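Local coordinates for protein transcriptional regulator (Methanobacterium thermoautotrophicum, PDB 3BPV) that probably binds DNA as a dimeric winged-helix transcriptional repressor of the MarR family, at residues L7-I10 and L11-H14; P79-R82 and R83-I86; C127-L130 and A131-A134; R113-T116 and E117-K121; L87-R91 and R92-I96. All coordinates share one frame; numbering follows the deposited sequence.

Contacts 1, 3 and 4 belong to the helical dimerisation part of the chain and all touch the second subunit; contacts 2 and 5 take in the two ends of strand 84-89 in the winged-helix part and touch no other chain of the assembly. Contact 3 is the most buried, contacts 1 and 5 are partly so, and contacts 2 and 4 sit at the surface. Contacts 3 and 4 share helix 117-136, with centres about 19 Å apart. The chemistry of the five follows their place: backbone ladders inside helices in contacts 1 and 3, threonine caps at helix starts in contacts 4 and 5, and an asparagine-held turn crowded with arginines in contact 2, its centre about 47 Å from that of contact 4.

Contact 1 (L7-I10 and L11-H14)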
loop_
_atom_site.group_PDB
_atom_site.type_symbol
_atom_site.label_atom_id
_atom_site.label_comp_id
_atom_site.label_asym_id
_atom_site.label_seq_id
_atom_site.Cartn_x
_atom_site.Cartn_y
_atom_site.Cartn_z
ATOM N N LEU A 7 -9.100 2.637 -3.710
ATOM C CA LEU A 7 -7.870 2.119 -4.299
ATOM C C LEU A 7 -7.240 1.088 -3.372
ATOM O O LEU A 7 -6.670 0.089 -3.826
ATOM C CB LEU A 7 -6.879 3.257 -4.572
ATOM C CG LEU A 7 -7.341 4.327 -5.573
ATOM C CD1 LEU A 7 -6.201 5.314 -5.813
ATOM C CD2 LEU A 7 -7.779 3.680 -6.879
ATOM N N SER A 8 -7.353 1.317 -2.071
ATOM C CA SER A 8 -6.792 0.396 -1.094
ATOM C C SER A 8 -7.547 -0.930 -1.058
ATOM O O SER A 8 -6.950 -1.984 -0.833
ATOM C CB SER A 8 -6.782 1.051 0.285
ATOM O OG SER A 8 -5.778 2.053 0.329
ATOM N N ILE A 9 -8.856 -0.889 -1.273
ATOM C CA ILE A 9 -9.628 -2.125 -1.288
ATOM C C ILE A 9 -9.139 -2.937 -2.484
ATOM O O ILE A 9 -8.918 -4.142 -2.381
ATOM C CB ILE A 9 -11.137 -1.842 -1.428
ATOM C CG1 ILE A 9 -11.656 -1.203 -0.136
ATOM C CG2 ILE A 9 -11.888 -3.124 -1.751
ATOM C CD1 ILE A 9 -13.061 -0.650 -0.248
ATOM N N ILE A 10 -8.959 -2.268 -3.617
ATOM C CA ILE A 10 -8.476 -2.932 -4.820
ATOM C C ILE A 10 -7.085 -3.521 -4.573
ATOM O O ILE A 10 -6.830 -4.683 -4.887
ATOM C CB ILE A 10 -8.427 -1.934 -6.003
ATOM C CG1 ILE A 10 -9.852 -1.478 -6.346
ATOM C CG2 ILE A 10 -7.739 -2.574 -7.214
ATOM C CD1 ILE A 10 -9.928 -0.316 -7.312
ATOM N N LEU A 11 -6.187 -2.728 -3.991
ATOM C CA LEU A 11 -4.826 -3.185 -3.725
ATOM C C LEU A 11 -4.776 -4.315 -2.694
ATOM O O LEU A 11 -3.854 -5.129 -2.702
ATOM C CB LEU A 11 -3.949 -2.003 -3.276
ATOM C CG LEU A 11 -3.644 -0.997 -4.393
ATOM C CD1 LEU A 11 -3.051 0.284 -3.814
ATOM C CD2 LEU A 11 -2.693 -1.625 -5.394
ATOM N N ARG A 12 -5.759 -4.383 -1.804
ATOM C CA ARG A 12 -5.760 -5.458 -0.819
ATOM C C ARG A 12 -6.039 -6.791 -1.508
ATOM O O ARG A 12 -5.527 -7.838 -1.092
ATOM C CB ARG A 12 -6.793 -5.195 0.280
ATOM C CG ARG A 12 -6.308 -4.234 1.351
ATOM C CD ARG A 12 -7.143 -4.348 2.613
ATOM N NE ARG A 12 -8.472 -3.767 2.470
ATOM C CZ ARG A 12 -8.727 -2.463 2.514
ATOM N NH1 ARG A 12 -7.742 -1.599 2.698
ATOM N NH2 ARG A 12 -9.972 -2.027 2.381
ATOM N N SER A 13 -6.844 -6.762 -2.566
ATOM C CA SER A 13 -7.149 -7.992 -3.281
ATOM C C SER A 13 -5.880 -8.443 -3.985
ATOM O O SER A 13 -5.604 -9.640 -4.084
ATOM C CB SER A 13 -8.274 -7.772 -4.299
ATOM O OG SER A 13 -7.837 -7.060 -5.441
ATOM N N HIS A 14 -5.091 -7.480 -4.450
ATOM C CA HIS A 14 -3.840 -7.786 -5.129
ATOM C C HIS A 14 -2.881 -8.437 -4.143
ATOM O O HIS A 14 -2.211 -9.417 -4.468
ATOM C CB HIS A 14 -3.235 -6.500 -5.709
ATOM C CG HIS A 14 -1.904 -6.693 -6.365
ATOM N ND1 HIS A 14 -0.720 -6.670 -5.662
ATOM C CD2 HIS A 14 -1.569 -6.910 -7.658
ATOM C CE1 HIS A 14 0.287 -6.863 -6.494
ATOM N NE2 HIS A 14 -0.201 -7.012 -7.712
#
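R12 folds back over the preceding turn of its helix, laying one face of its guanidinium across S8 and I9. The chain bends at chi3 (-73°), and this turns the planar group back toward the N-terminal side instead of letting it run outward. S8 O and I9 CA both lie over the same face, toward its rim, while R12 NH2 comes within 3.1 Å of I9 CG1 as the two side chains cross obliquely. R12 NH1 sits 3.7 Å from S8 CB. S8 turns its own hydroxyl the other way, to K4 O. All this rides on helix 3-21, part of the helical dimer interface of the MarR fold: R12 packs on F52 of the second subunit, and L11 meets its own copy there. Beside R12, on another face of the helix, S13 OG donates to I10 O over 2.6 Å, in the carbonyl plane, with chi1 of 75° swinging the hydroxyl back to that carbonyl. The same OG also bonds to W107, which ties this face to helix 97-111. L11 lies alongside the L7 carbonyl, its CG 3.3 Å from L7 O, and its backbone N donates to that oxygen over 2.9 Å at 160°.

Contact 2 (P79-R82 and R83-I86)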
loop_
_atom_site.group_PDB
_atom_site.type_symbol
_atom_site.label_atom_id
_atom_site.label_comp_id
_atom_site.label_asym_id
_atom_site.label_seq_id
_atom_site.Cartn_x
_atom_site.Cartn_y
_atom_site.Cartn_z
ATOM N N PRO A 79 30.945 1.023 -2.095
ATOM C CA PRO A 79 32.366 1.342 -1.938
ATOM C C PRO A 79 32.655 2.812 -1.642
ATOM O O PRO A 79 33.730 3.149 -1.147
ATOM C CB PRO A 79 32.966 0.881 -3.264
ATOM C CG PRO A 79 31.859 1.153 -4.233
ATOM C CD PRO A 79 30.648 0.625 -3.483
ATOM N N GLU A 80 31.695 3.684 -1.940
ATOM C CA GLU A 80 31.872 5.111 -1.703
ATOM C C GLU A 80 31.302 5.580 -0.368
ATOM O O GLU A 80 31.583 6.694 0.068
ATOM C CB GLU A 80 31.213 5.921 -2.821
ATOM C CG GLU A 80 31.612 5.512 -4.225
ATOM C CD GLU A 80 31.081 6.474 -5.264
ATOM O OE1 GLU A 80 31.621 7.594 -5.361
ATOM O OE2 GLU A 80 30.114 6.115 -5.972
ATOM N N ASN A 81 30.504 4.737 0.281
ATOM C CA ASN A 81 29.889 5.106 1.552
ATOM C C ASN A 81 29.568 3.854 2.363
ATOM O O ASN A 81 28.694 3.074 1.988
ATOM C CB ASN A 81 28.605 5.884 1.275
ATOM C CG ASN A 81 28.068 6.576 2.501
ATOM O OD1 ASN A 81 28.005 5.989 3.578
ATOM N ND2 ASN A 81 27.667 7.832 2.342
ATOM N N ARG A 82 30.255 3.668 3.485
ATOM C CA ARG A 82 30.038 2.485 4.311
ATOM C C ARG A 82 28.660 2.425 4.964
ATOM O O ARG A 82 28.303 1.424 5.586
ATOM C CB ARG A 82 31.133 2.387 5.378
ATOM C CG ARG A 82 31.144 3.514 6.390
ATOM C CD ARG A 82 30.268 3.184 7.587
ATOM N NE ARG A 82 30.401 4.177 8.649
ATOM C CZ ARG A 82 29.782 4.107 9.824
ATOM N NH1 ARG A 82 28.982 3.085 10.099
ATOM N NH2 ARG A 82 29.960 5.065 10.724
ATOM N N ARG A 83 27.888 3.495 4.814
ATOM C CA ARG A 83 26.550 3.564 5.391
ATOM C C ARG A 83 25.482 3.250 4.353
ATOM O O ARG A 83 24.290 3.289 4.650
ATOM C CB ARG A 83 26.306 4.958 5.964
ATOM C CG ARG A 83 27.321 5.358 7.012
ATOM C CD ARG A 83 27.354 6.857 7.209
ATOM N NE ARG A 83 28.537 7.253 7.961
ATOM C CZ ARG A 83 28.972 8.502 8.072
ATOM N NH1 ARG A 83 28.320 9.493 7.477
ATOM N NH2 ARG A 83 30.066 8.759 8.772
ATOM N N ARG A 84 25.910 2.937 3.133
ATOM C CA ARG A 84 24.962 2.629 2.067
ATOM C C ARG A 84 25.164 1.225 1.502
ATOM O O ARG A 84 26.251 0.655 1.604
ATOM C CB ARG A 84 25.083 3.673 0.952
ATOM C CG ARG A 84 24.989 5.113 1.449
ATOM C CD ARG A 84 25.025 6.106 0.297
ATOM N NE ARG A 84 23.742 6.161 -0.395
ATOM C CZ ARG A 84 23.519 6.826 -1.524
ATOM N NH1 ARG A 84 24.501 7.496 -2.114
ATOM N NH2 ARG A 84 22.303 6.837 -2.054
ATOM N N TYR A 85 24.107 0.677 0.907
ATOM C CA TYR A 85 24.143 -0.662 0.328
ATOM C C TYR A 85 23.571 -0.705 -1.083
ATOM O O TYR A 85 22.566 -0.056 -1.379
ATOM C CB TYR A 85 23.392 -1.633 1.241
ATOM C CG TYR A 85 24.119 -1.839 2.544
ATOM C CD1 TYR A 85 25.107 -2.815 2.664
ATOM C CD2 TYR A 85 23.898 -0.991 3.627
ATOM C CE1 TYR A 85 25.862 -2.934 3.822
ATOM C CE2 TYR A 85 24.650 -1.102 4.791
ATOM C CZ TYR A 85 25.632 -2.074 4.879
ATOM O OH TYR A 85 26.407 -2.177 6.012
ATOM N N ILE A 86 24.224 -1.480 -1.946
ATOM C CA ILE A 86 23.824 -1.624 -3.339
ATOM C C ILE A 86 22.975 -2.872 -3.525
ATOM O O ILE A 86 23.324 -3.946 -3.039
ATOM C CB ILE A 86 25.067 -1.737 -4.255
ATOM C CG1 ILE A 86 26.022 -0.574 -3.978
ATOM C CG2 ILE A 86 24.644 -1.759 -5.711
ATOM C CD1 ILE A 86 25.401 0.785 -4.135
#
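N81 grips the chain ahead of it through two oxygens. Its side-chain OD1 takes the N-H of R83 at 2.8 Å, in the plane of the amide and on a lone pair, and its backbone O takes the N-H of R84 at 3.0 Å, from well above the carbonyl plane. With CG anti to the backbone N (chi1 -167°), the amide reaches forward to R83, while N81 CG rests 3.6 Å from R84 CG and the flat ends of N81 and R84 stand 80° apart. The R82 and R83 side chains meet at a slant: R83 CG lies over one face of the R82 guanidinium, and the like-charged NE atoms of R82 and R83 come to 3.7 Å, so some mutual repulsion is likely. Further out, R84 is steadied by a salt bridge to D47, and Y85 makes a cation-pi contact with R75. The N81-R84 segment is a type I beta turn, with the OD1 bond to R83 N adding an Asx turn, at the tip of the hairpin between strands 73-78 and 84-89, the wing of the winged-helix fold.

Contact 3 (C127-L130 and A131-A134); sequences CRRL and AEEA
Four successive i to i+4 backbone bonds join C127-L130 to A131-A134, from A131 N to C127 O at 2.8 Å through to A134 N to L130 O at 2.8 Å, each N-H...O angle close to 153°. This is regular alpha-helix within helix 117-136, part of the MarR dimer interface. The buried side carries C127, L130 and the two alanines: A131 CB lies 3.3 Å from C127 O, A134 CB rests near L130 O, and C127, L130 and A134 pack against I10, F123 and S13 of the second subunit. The buried E133 is shared between R136 of its own chain and R113 of the second subunit. On the outer side E132 runs back over the previous turn: with CG anti to its own carbonyl carbon (chi1 -61°), E132 CG comes to 2.9 Å from R128 O, yet the carboxylate forms no ion pair with R128 or R129. R129 instead sends its guanidinium to E119 of the second subunit. A water donates to R129 O at 2.8 Å and, weakly, to E132 OE1, which lies 3.4 Å from R129 CA.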
loop_
_atom_site.group_PDB
_atom_site.type_symbol
_atom_site.label_atom_id
_atom_site.label_comp_id
_atom_site.label_asym_id
_atom_site.label_seq_id
_atom_site.Cartn_x
_atom_site.Cartn_y
_atom_site.Cartn_z
ATOM N N CYS A 127 -5.806 6.137 -15.152
ATOM C CA CYS A 127 -4.825 5.848 -14.111
ATOM C C CYS A 127 -3.461 6.377 -14.503
ATOM O O CYS A 127 -2.715 6.870 -13.659
ATOM C CB CYS A 127 -4.712 4.345 -13.843
ATOM S SG CYS A 127 -4.246 3.984 -12.143
ATOM N N ARG A 128 -3.119 6.250 -15.782
ATOM C CA ARG A 128 -1.837 6.750 -16.252
ATOM C C ARG A 128 -1.795 8.260 -16.050
ATOM O O ARG A 128 -0.796 8.793 -15.580
ATOM C CB ARG A 128 -1.626 6.420 -17.732
ATOM C CG ARG A 128 -0.272 6.875 -18.253
ATOM C CD ARG A 128 -0.121 6.640 -19.746
ATOM N NE ARG A 128 -0.100 5.224 -20.100
ATOM C CZ ARG A 128 0.161 4.771 -21.323
ATOM N NH1 ARG A 128 0.421 5.623 -22.307
ATOM N NH2 ARG A 128 0.166 3.466 -21.564
ATOM N N ARG A 129 -2.878 8.949 -16.409
ATOM C CA ARG A 129 -2.941 10.397 -16.226
ATOM C C ARG A 129 -2.831 10.786 -14.754
ATOM O O ARG A 129 -2.151 11.755 -14.414
ATOM C CB ARG A 129 -4.239 10.947 -16.805
ATOM C CG ARG A 129 -4.271 10.936 -18.313
ATOM C CD ARG A 129 -5.675 11.165 -18.824
ATOM N NE ARG A 129 -6.221 12.446 -18.391
ATOM C CZ ARG A 129 -7.514 12.746 -18.433
ATOM N NH1 ARG A 129 -8.383 11.851 -18.889
ATOM N NH2 ARG A 129 -7.941 13.928 -18.010
ATOM N N LEU A 130 -3.500 10.046 -13.878
ATOM C CA LEU A 130 -3.434 10.348 -12.454
ATOM C C LEU A 130 -2.036 10.040 -11.912
ATOM O O LEU A 130 -1.528 10.755 -11.054
ATOM C CB LEU A 130 -4.493 9.549 -11.698
ATOM C CG LEU A 130 -5.931 9.921 -12.064
ATOM C CD1 LEU A 130 -6.879 8.887 -11.481
ATOM C CD2 LEU A 130 -6.259 11.320 -11.532
ATOM N N ALA A 131 -1.409 8.979 -12.414
ATOM C CA ALA A 131 -0.065 8.625 -11.967
ATOM C C ALA A 131 0.903 9.733 -12.368
ATOM O O ALA A 131 1.819 10.067 -11.619
ATOM C CB ALA A 131 0.370 7.299 -12.585
ATOM N N GLU A 132 0.701 10.287 -13.558
ATOM C CA GLU A 132 1.555 11.372 -14.033
ATOM C C GLU A 132 1.413 12.583 -13.111
ATOM O O GLU A 132 2.396 13.255 -12.804
ATOM C CB GLU A 132 1.190 11.738 -15.474
ATOM C CG GLU A 132 1.373 10.578 -16.448
ATOM C CD GLU A 132 0.879 10.899 -17.844
ATOM O OE1 GLU A 132 -0.208 11.502 -17.966
ATOM O OE2 GLU A 132 1.570 10.536 -18.821
ATOM N N GLU A 133 0.191 12.869 -12.671
ATOM C CA GLU A 133 -0.040 13.982 -11.757
ATOM C C GLU A 133 0.591 13.655 -10.403
ATOM O O GLU A 133 1.185 14.513 -9.753
ATOM C CB GLU A 133 -1.540 14.213 -11.569
ATOM C CG GLU A 133 -1.875 15.384 -10.652
ATOM C CD GLU A 133 -1.591 16.730 -11.291
ATOM O OE1 GLU A 133 -2.231 17.044 -12.315
ATOM O OE2 GLU A 133 -0.733 17.473 -10.768
ATOM N N ALA A 134 0.466 12.401 -9.985
ATOM C CA ALA A 134 1.020 11.963 -8.712
ATOM C C ALA A 134 2.523 12.167 -8.658
ATOM O O ALA A 134 3.063 12.531 -7.614
ATOM C CB ALA A 134 0.678 10.489 -8.469
HETATM O O HOH W 1 -1.402 14.005 -15.883
#

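Contact 4 (R113-T116 and E117-K121); sequences RDFT and EDERK
E119 doubles back to the residue that caps its own helix: OE1 accepts the backbone N-H of T116 at 3.0 Å and 166°, met on the anti side of the carboxylate and slightly out of its plane. In return T116 OG1 accepts from E119 N at 3.2 Å. The threonine can do this because chi1 of 64° places OG1 between its backbone N and carbonyl carbon, facing the first turn; OG1 also lies 3.2 Å from E119 CG. These reciprocal bonds make a capping box, with T116 as N-cap, and start helix 117-136 after the loop from helix 97-111. T116 O then accepts from R120 N, in the carbonyl plane, as the first regular helical bond. F115 lies beside the box, its side chain crossing that of E119 at about a right angle; F115 CD2 approaches E119 CB to 3.6 Å, and the ring and carboxylate planes are 44° apart. The second carboxylate oxygen, OE2, has a salt bridge to R129 of the second subunit, whose guanidinium also makes a cation-pi contact with F115. Replacing E119 by alanine is likely to leave T116 N without its acceptor and R129 of the second subunit without this anionic mate. Within the first turn R120 NH1 makes a salt bridge, with a weak hydrogen bond, to E117 OE2, 3.2 Å away.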
loop_
_atom_site.group_PDB
_atom_site.type_symbol
_atom_site.label_atom_id
_atom_site.label_comp_id
_atom_site.label_asym_id
_atom_site.label_seq_id
_atom_site.Cartn_x
_atom_site.Cartn_y
_atom_site.Cartn_z
ATOM N N ARG A 113 -13.324 -8.591 -14.991
ATOM C CA ARG A 113 -14.300 -9.488 -15.614
ATOM C C ARG A 113 -15.609 -8.840 -16.057
ATOM O O ARG A 113 -16.125 -9.154 -17.136
ATOM C CB ARG A 113 -14.605 -10.669 -14.685
ATOM C CG ARG A 113 -13.608 -11.808 -14.810
ATOM C CD ARG A 113 -13.886 -12.901 -13.794
ATOM N NE ARG A 113 -13.610 -12.448 -12.436
ATOM C CZ ARG A 113 -13.706 -13.217 -11.359
ATOM N NH1 ARG A 113 -14.074 -14.485 -11.482
ATOM N NH2 ARG A 113 -13.437 -12.719 -10.159
ATOM N N ASP A 114 -16.150 -7.938 -15.243
ATOM C CA ASP A 114 -17.414 -7.292 -15.577
ATOM C C ASP A 114 -17.246 -5.954 -16.296
ATOM O O ASP A 114 -18.174 -5.150 -16.359
ATOM C CB ASP A 114 -18.244 -7.100 -14.309
ATOM C CG ASP A 114 -18.708 -8.414 -13.712
ATOM O OD1 ASP A 114 -19.176 -8.406 -12.557
ATOM O OD2 ASP A 114 -18.611 -9.454 -14.401
ATOM N N PHE A 115 -16.059 -5.723 -16.838
ATOM C CA PHE A 115 -15.773 -4.491 -17.567
ATOM C C PHE A 115 -15.698 -4.781 -19.057
ATOM O O PHE A 115 -15.171 -5.822 -19.458
ATOM C CB PHE A 115 -14.412 -3.924 -17.154
ATOM C CG PHE A 115 -14.467 -2.922 -16.037
ATOM C CD1 PHE A 115 -15.101 -3.223 -14.841
ATOM C CD2 PHE A 115 -13.852 -1.681 -16.181
ATOM C CE1 PHE A 115 -15.126 -2.301 -13.795
ATOM C CE2 PHE A 115 -13.872 -0.748 -15.138
ATOM C CZ PHE A 115 -14.508 -1.060 -13.948
ATOM N N THR A 116 -16.219 -3.881 -19.883
ATOM C CA THR A 116 -16.083 -4.092 -21.315
ATOM C C THR A 116 -14.638 -3.695 -21.579
ATOM O O THR A 116 -14.012 -3.022 -20.757
ATOM C CB THR A 116 -16.984 -3.172 -22.138
ATOM O OG1 THR A 116 -16.587 -1.811 -21.928
ATOM C CG2 THR A 116 -18.432 -3.351 -21.741
ATOM N N GLU A 117 -14.098 -4.098 -22.718
ATOM C CA GLU A 117 -12.721 -3.761 -23.025
ATOM C C GLU A 117 -12.527 -2.246 -23.108
ATOM O O GLU A 117 -11.485 -1.726 -22.696
ATOM C CB GLU A 117 -12.299 -4.435 -24.332
ATOM C CG GLU A 117 -10.795 -4.506 -24.523
ATOM C CD GLU A 117 -10.101 -5.249 -23.391
ATOM O OE1 GLU A 117 -10.477 -6.409 -23.109
ATOM O OE2 GLU A 117 -9.176 -4.677 -22.782
ATOM N N ASP A 118 -13.523 -1.530 -23.627
ATOM C CA ASP A 118 -13.415 -0.075 -23.731
ATOM C C ASP A 118 -13.319 0.567 -22.350
ATOM O O ASP A 118 -12.598 1.548 -22.169
ATOM C CB ASP A 118 -14.609 0.523 -24.483
ATOM C CG ASP A 118 -14.592 0.197 -25.963
ATOM O OD1 ASP A 118 -13.540 0.392 -26.604
ATOM O OD2 ASP A 118 -15.636 -0.241 -26.489
ATOM N N GLU A 119 -14.053 0.024 -21.381
ATOM C CA GLU A 119 -14.016 0.555 -20.023
ATOM C C GLU A 119 -12.649 0.282 -19.406
ATOM O O GLU A 119 -12.089 1.136 -18.728
ATOM C CB GLU A 119 -15.102 -0.083 -19.151
ATOM C CG GLU A 119 -16.531 0.305 -19.507
ATOM C CD GLU A 119 -17.546 -0.364 -18.601
ATOM O OE1 GLU A 119 -17.455 -1.597 -18.409
ATOM O OE2 GLU A 119 -18.434 0.343 -18.080
ATOM N N ARG A 120 -12.108 -0.907 -19.638
ATOM C CA ARG A 120 -10.800 -1.249 -19.090
ATOM C C ARG A 120 -9.730 -0.324 -19.665
ATOM O O ARG A 120 -8.834 0.130 -18.951
ATOM C CB ARG A 120 -10.451 -2.711 -19.408
ATOM C CG ARG A 120 -9.031 -3.114 -19.000
ATOM C CD ARG A 120 -8.618 -4.407 -19.683
ATOM N NE ARG A 120 -7.216 -4.738 -19.441
ATOM C CZ ARG A 120 -6.562 -5.704 -20.078
ATOM N NH1 ARG A 120 -7.185 -6.430 -20.995
ATOM N NH2 ARG A 120 -5.287 -5.942 -19.803
ATOM N N LYS A 121 -9.824 -0.052 -20.962
ATOM C CA LYS A 121 -8.872 0.827 -21.630
ATOM C C LYS A 121 -8.978 2.254 -21.084
ATOM O O LYS A 121 -7.969 2.928 -20.868
ATOM C CB LYS A 121 -9.140 0.822 -23.136
ATOM C CG LYS A 121 -8.128 1.593 -23.966
ATOM C CD LYS A 121 -8.431 1.462 -25.454
ATOM C CE LYS A 121 -7.428 2.230 -26.297
ATOM N NZ LYS A 121 -7.706 2.066 -27.748
#

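Contact 5 (L87-R91 and R92-I96); sequences LEVTR and RGEEI
Two torsions set up this corner: chi1 of 61° at T90 turns OG1 toward the start of the helix, and chi1 of -178° at V89 carries CG1 anti to the backbone N, over the G93-E94 peptide. T90 is the N-cap of helix 91-95, the short helix that follows wing strand 84-89 in this winged-helix domain. Its OG1 accepts from G93 N at 3.0 Å, and the same oxygen is hydrogen-bonded to G71. V89 CG1 sits 3.4 Å from E94 N and close to the carbonyl carbon of G93, a fit that leaves no room for a side chain at the glycine; V89 also packs on L35 and I38 of helix 29-40. E94 N donates to T90 O, and the E94 side chain, extended beyond CG, runs back along that carbonyl, with E94 CG 3.7 Å from V89 CG1. R91 bends at both chi2 and chi3 to bring NH1 round to E94 OE1, a 3.0 Å salt bridge with the guanidinium and carboxylate planes 43° apart. An alanine at E94 takes away the carboxylate and the methylene, which is likely to leave R91 NH1 without its ion-pair mate, its guanidinium less fixed, and a gap beside V89 CG1. E95 touches R91 nearer the backbone, its carboxylate nearly perpendicular to the guanidinium and E95 OE2 3.5 Å from R91 CG.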
loop_
_atom_site.group_PDB
_atom_site.type_symbol
_atom_site.label_atom_id
_atom_site.label_comp_id
_atom_site.label_asym_id
_atom_site.label_seq_id
_atom_site.Cartn_x
_atom_site.Cartn_y
_atom_site.Cartn_z
ATOM N N LEU A 87 21.867 -2.726 -4.243
ATOM C CA LEU A 87 20.970 -3.852 -4.481
ATOM C C LEU A 87 20.937 -4.262 -5.941
ATOM O O LEU A 87 20.999 -3.425 -6.833
ATOM C CB LEU A 87 19.542 -3.493 -4.059
ATOM C CG LEU A 87 19.383 -2.910 -2.656
ATOM C CD1 LEU A 87 17.959 -2.425 -2.457
ATOM C CD2 LEU A 87 19.753 -3.963 -1.627
ATOM N N GLU A 88 20.832 -5.563 -6.173
ATOM C CA GLU A 88 20.736 -6.085 -7.523
ATOM C C GLU A 88 19.958 -7.388 -7.487
ATOM O O GLU A 88 20.005 -8.128 -6.504
ATOM C CB GLU A 88 22.126 -6.334 -8.114
ATOM C CG GLU A 88 22.087 -6.778 -9.568
ATOM C CD GLU A 88 23.469 -7.000 -10.146
ATOM O OE1 GLU A 88 24.275 -6.046 -10.136
ATOM O OE2 GLU A 88 23.746 -8.126 -10.607
ATOM N N VAL A 89 19.219 -7.656 -8.554
ATOM C CA VAL A 89 18.454 -8.887 -8.629
ATOM C C VAL A 89 19.392 -9.997 -9.086
ATOM O O VAL A 89 20.214 -9.797 -9.978
ATOM C CB VAL A 89 17.295 -8.768 -9.628
ATOM C CG1 VAL A 89 16.495 -10.056 -9.643
ATOM C CG2 VAL A 89 16.410 -7.598 -9.248
ATOM N N THR A 90 19.282 -11.155 -8.451
ATOM C CA THR A 90 20.116 -12.294 -8.802
ATOM C C THR A 90 19.540 -12.940 -10.054
ATOM O O THR A 90 18.471 -12.553 -10.526
ATOM C CB THR A 90 20.111 -13.346 -7.697
ATOM O OG1 THR A 90 18.769 -13.813 -7.515
ATOM C CG2 THR A 90 20.640 -12.764 -6.390
ATOM N N ARG A 91 20.248 -13.927 -10.591
ATOM C CA ARG A 91 19.772 -14.627 -11.777
ATOM C C ARG A 91 18.453 -15.302 -11.422
ATOM O O ARG A 91 17.506 -15.298 -12.208
ATOM C CB ARG A 91 20.790 -15.679 -12.214
ATOM C CG ARG A 91 20.345 -16.501 -13.408
ATOM C CD ARG A 91 20.231 -15.666 -14.679
ATOM N NE ARG A 91 21.534 -15.212 -15.167
ATOM C CZ ARG A 91 22.181 -14.143 -14.714
ATOM N NH1 ARG A 91 21.653 -13.394 -13.755
ATOM N NH2 ARG A 91 23.365 -13.822 -15.219
ATOM N N ARG A 92 18.407 -15.875 -10.223
ATOM C CA ARG A 92 17.220 -16.555 -9.723
ATOM C C ARG A 92 16.050 -15.574 -9.686
ATOM O O ARG A 92 14.931 -15.911 -10.069
ATOM C CB ARG A 92 17.499 -17.097 -8.319
ATOM C CG ARG A 92 16.365 -17.885 -7.679
ATOM C CD ARG A 92 16.150 -19.227 -8.366
ATOM N NE ARG A 92 15.338 -20.137 -7.558
ATOM C CZ ARG A 92 14.059 -19.944 -7.253
ATOM N NH1 ARG A 92 13.422 -18.868 -7.688
ATOM N NH2 ARG A 92 13.415 -20.830 -6.505
ATOM N N GLY A 93 16.319 -14.356 -9.223
ATOM C CA GLY A 93 15.280 -13.344 -9.155
ATOM C C GLY A 93 14.762 -12.921 -10.518
ATOM O O GLY A 93 13.560 -12.742 -10.705
ATOM N N GLU A 94 15.664 -12.753 -11.479
ATOM C CA GLU A 94 15.264 -12.348 -12.822
ATOM C C GLU A 94 14.440 -13.435 -13.504
ATOM O O GLU A 94 13.578 -13.148 -14.332
ATOM C CB GLU A 94 16.499 -12.049 -13.677
ATOM C CG GLU A 94 17.448 -11.035 -13.074
ATOM C CD GLU A 94 18.604 -10.709 -13.996
ATOM O OE1 GLU A 94 19.346 -11.640 -14.379
ATOM O OE2 GLU A 94 18.771 -9.520 -14.341
ATOM N N GLU A 95 14.690 -14.685 -13.140
ATOM C CA GLU A 95 13.979 -15.791 -13.757
ATOM C C GLU A 95 12.545 -15.991 -13.281
ATOM O O GLU A 95 11.763 -16.666 -13.949
ATOM C CB GLU A 95 14.805 -17.066 -13.594
ATOM C CG GLU A 95 16.157 -16.931 -14.288
ATOM C CD GLU A 95 17.132 -18.026 -13.943
ATOM O OE1 GLU A 95 17.218 -18.403 -12.758
ATOM O OE2 GLU A 95 17.837 -18.501 -14.859
ATOM N N ILE A 96 12.191 -15.395 -12.144
ATOM C CA ILE A 96 10.826 -15.524 -11.636
ATOM C C ILE A 96 9.960 -14.334 -12.030
ATOM O O ILE A 96 8.767 -14.314 -11.737
ATOM C CB ILE A 96 10.774 -15.663 -10.092
ATOM C CG1 ILE A 96 11.355 -14.414 -9.425
ATOM C CG2 ILE A 96 11.503 -16.921 -9.655
ATOM C CD1 ILE A 96 11.158 -14.375 -7.917
#